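Local coordinates for protein acetyltransferase, GNAT family (Streptococcus agalactiae 2603V/R, PDB 2PC1) that probably transfers an acyl group, most likely acetyl from acetyl-coenzyme A as in other GNAT-family enzymes, to an acceptor that is not known, at residues A[152-155]-A[156-159]. Sequence-based numbering, arbitrary orientation. Where two conformers were deposited one is given.
With SO4 (sulfate ion), chain C.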
ATOM      1  N   LYS A 152      -8.575  -0.157  12.333  1.00 11.40           N
ATOM      2  CA  LYS A 152      -7.958   0.820  13.216  1.00 11.66           C
ATOM      3  C   LYS A 152      -6.978   1.762  12.504  1.00 11.83           C
ATOM      4  O   LYS A 152      -6.481   2.716  13.097  1.00 13.07           O
ATOM      5  CB  LYS A 152      -7.237   0.117  14.365  1.00 13.25           C
ATOM      6  CG  LYS A 152      -8.181  -0.596  15.292  1.00 14.31           C
ATOM      7  CD  LYS A 152      -7.443  -1.244  16.441  1.00 12.38           C
ATOM      8  CE  LYS A 152      -8.390  -2.088  17.288  1.00 17.16           C
ATOM      9  NZ  LYS A 152      -7.678  -2.838  18.374  1.00 18.93           N
ATOM     10  N   ASN A 153      -6.722   1.515  11.220  1.00 11.18           N
ATOM     11  CA  ASN A 153      -5.749   2.299  10.437  1.00 11.57           C
ATOM     12  C   ASN A 153      -6.411   3.526   9.823  1.00  9.02           C
ATOM     13  O   ASN A 153      -6.625   3.635   8.613  1.00 10.97           O
ATOM     14  CB  ASN A 153      -4.995   1.461   9.420  1.00 11.60           C
ATOM     15  CG  ASN A 153      -3.662   2.075   9.040  1.00 12.39           C
ATOM     16  OD1 ASN A 153      -3.504   3.297   9.079  1.00 11.88           O
ATOM     17  ND2 ASN A 153      -2.676   1.234   8.738  1.00 12.40           N
ATOM     18  N   VAL A 154      -6.749   4.437  10.706  1.00 11.02           N
ATOM     19  CA  VAL A 154      -7.458   5.638  10.296  1.00 11.44           C
ATOM     20  C   VAL A 154      -6.556   6.471   9.412  1.00 11.21           C
ATOM     21  O   VAL A 154      -7.048   7.145   8.496  1.00 10.81           O
ATOM     22  CB  VAL A 154      -7.987   6.424  11.524  1.00 14.18           C
ATOM     23  CG1 VAL A 154      -8.506   7.810  11.106  1.00 18.87           C
ATOM     24  CG2 VAL A 154      -9.080   5.630  12.177  1.00 20.31           C
ATOM     25  N   THR A 155      -5.244   6.419   9.627  1.00 11.16           N
ATOM     26  CA  THR A 155      -4.333   7.170   8.797  1.00 11.66           C
ATOM     27  C   THR A 155      -4.435   6.704   7.338  1.00 11.22           C
ATOM     28  O   THR A 155      -4.510   7.509   6.417  1.00 11.28           O
ATOM     29  CB  THR A 155      -2.910   7.030   9.315  1.00 12.68           C
ATOM     30  OG1 THR A 155      -2.866   7.569  10.654  1.00 16.17           O
ATOM     31  CG2 THR A 155      -1.900   7.752   8.405  1.00 17.33           C
HETATM   32  N   MSE A 156      -4.434   5.387   7.120  1.00 10.23           N
HETATM   33  CA  MSE A 156      -4.568   4.862   5.787  0.50  9.32           C
HETATM   34  C   MSE A 156      -5.951   5.119   5.217  1.00 10.24           C
HETATM   35  O   MSE A 156      -6.078   5.442   4.033  1.00 10.78           O
HETATM   36  CB  MSE A 156      -4.269   3.369   5.739  0.50  9.79           C
HETATM   37  CG  MSE A 156      -4.208   2.793   4.343  0.50  9.83           C
HETATM   38 SE   MSE A 156      -2.907   3.629   3.188  0.38 18.74          SE
HETATM   39  CE  MSE A 156      -1.334   3.639   4.352  0.50 18.11           C
ATOM     40  N   GLN A 157      -6.988   5.012   6.035  1.00 10.51           N
ATOM     41  CA  GLN A 157      -8.344   5.351   5.556  1.00  9.43           C
ATOM     42  C   GLN A 157      -8.341   6.782   5.043  1.00  9.93           C
ATOM     43  O   GLN A 157      -8.940   7.101   4.014  1.00  9.96           O
ATOM     44  CB  GLN A 157      -9.337   5.190   6.668  1.00 10.41           C
ATOM     45  CG  GLN A 157      -9.499   3.727   7.078  1.00 11.30           C
ATOM     46  CD  GLN A 157     -10.170   3.550   8.393  1.00 13.27           C
ATOM     47  OE1 GLN A 157     -11.047   4.308   8.732  1.00 13.43           O
ATOM     48  NE2 GLN A 157      -9.762   2.516   9.148  1.00 14.05           N
ATOM     49  N   HIS A 158      -7.704   7.660   5.788  1.00  9.69           N
ATOM     50  CA  HIS A 158      -7.695   9.060   5.430  1.00  8.76           C
ATOM     51  C   HIS A 158      -6.981   9.286   4.100  1.00  9.75           C
ATOM     52  O   HIS A 158      -7.475   9.973   3.207  1.00  9.65           O
ATOM     53  CB  HIS A 158      -7.028   9.872   6.538  1.00  8.68           C
ATOM     54  CG  HIS A 158      -7.007  11.331   6.242  1.00  9.79           C
ATOM     55  ND1 HIS A 158      -8.099  12.139   6.436  1.00 10.07           N
ATOM     56  CD2 HIS A 158      -6.053  12.115   5.686  1.00 10.99           C
ATOM     57  CE1 HIS A 158      -7.817  13.364   6.035  1.00 11.40           C
ATOM     58  NE2 HIS A 158      -6.572  13.378   5.583  1.00 11.59           N
ATOM     59  N   ILE A 159      -5.810   8.683   3.977  1.00  9.55           N
ATOM     60  CA  ILE A 159      -5.032   8.790   2.744  1.00 10.50           C
ATOM     61  C   ILE A 159      -5.844   8.292   1.536  1.00  9.86           C
ATOM     62  O   ILE A 159      -5.891   8.942   0.496  1.00 10.00           O
ATOM     63  CB  ILE A 159      -3.704   8.046   2.872  1.00 11.90           C
ATOM     64  CG1 ILE A 159      -2.775   8.749   3.872  1.00 14.38           C
ATOM     65  CG2 ILE A 159      -3.038   7.916   1.517  1.00 14.87           C
ATOM     66  CD1 ILE A 159      -1.657   7.867   4.370  1.00 16.09           C
TER
HETATM   67  S   SO4 C 184      -3.950  15.577   5.297  1.00 31.64           S
HETATM   68  O1  SO4 C 184      -3.864  16.501   6.432  1.00 32.58           O
HETATM   69  O2  SO4 C 184      -5.241  15.667   4.636  1.00 28.12           O
HETATM   70  O3  SO4 C 184      -2.867  15.870   4.343  1.00 35.43           O
HETATM   71  O4  SO4 C 184      -3.771  14.216   5.832  1.00 36.25           O
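Asn153 is the N-cap of helix 154-162, which follows strand 144-149 in this GNAT fold: its OD1 accepts from N of Met156 (selenomethionine in this crystal) at 3.0 Å. CG lies anti to the backbone N and beside the carbonyl carbon (chi1 -156°), which carries the amide forward to Met156 N. The N-H comes from above the plane of the side-chain carbonyl, and Met156 CB packs 3.4 Å from the same OD1. The other end of the amide is fixed too, since ND2 donates to Gln51.

Behind the cap the regular backbone bonds begin. Gln157 N reaches Asn153 O at 2.9 Å, His158 N reaches Val154 O, and Ile159 N reaches Thr155 O. Asn153 thus serves the helix twice, through its side chain and its main-chain carbonyl.

Among the side chains, Gln157 leans back toward the N-terminal end of the helix, its CG 3.3 Å from Asn153 O. CG lies beside its own backbone N (chi1 -67°) and the chain runs on extended, bringing NE2 to its main partner, His150 O; the side chain also touches Thr149 and Tyr180. One turn apart, Thr155 and Ile159 lie alongside each other and point the same way, with CG2 of Thr155 4.0 Å from CD1 of Ile159. Ile159 is the buried member of the group and packs on Ala129 and Leu133 of helix 127-139, joining the two helices.

The His158 ring leads away from residues 152-155 to a sulfate, probably from the crystallisation liquor and also hydrogen-bonded to Lys162. O2 of the sulfate lies at the ring edge, in its plane: NE2 of His158 donates to it over 2.8 Å, almost straight at 178°.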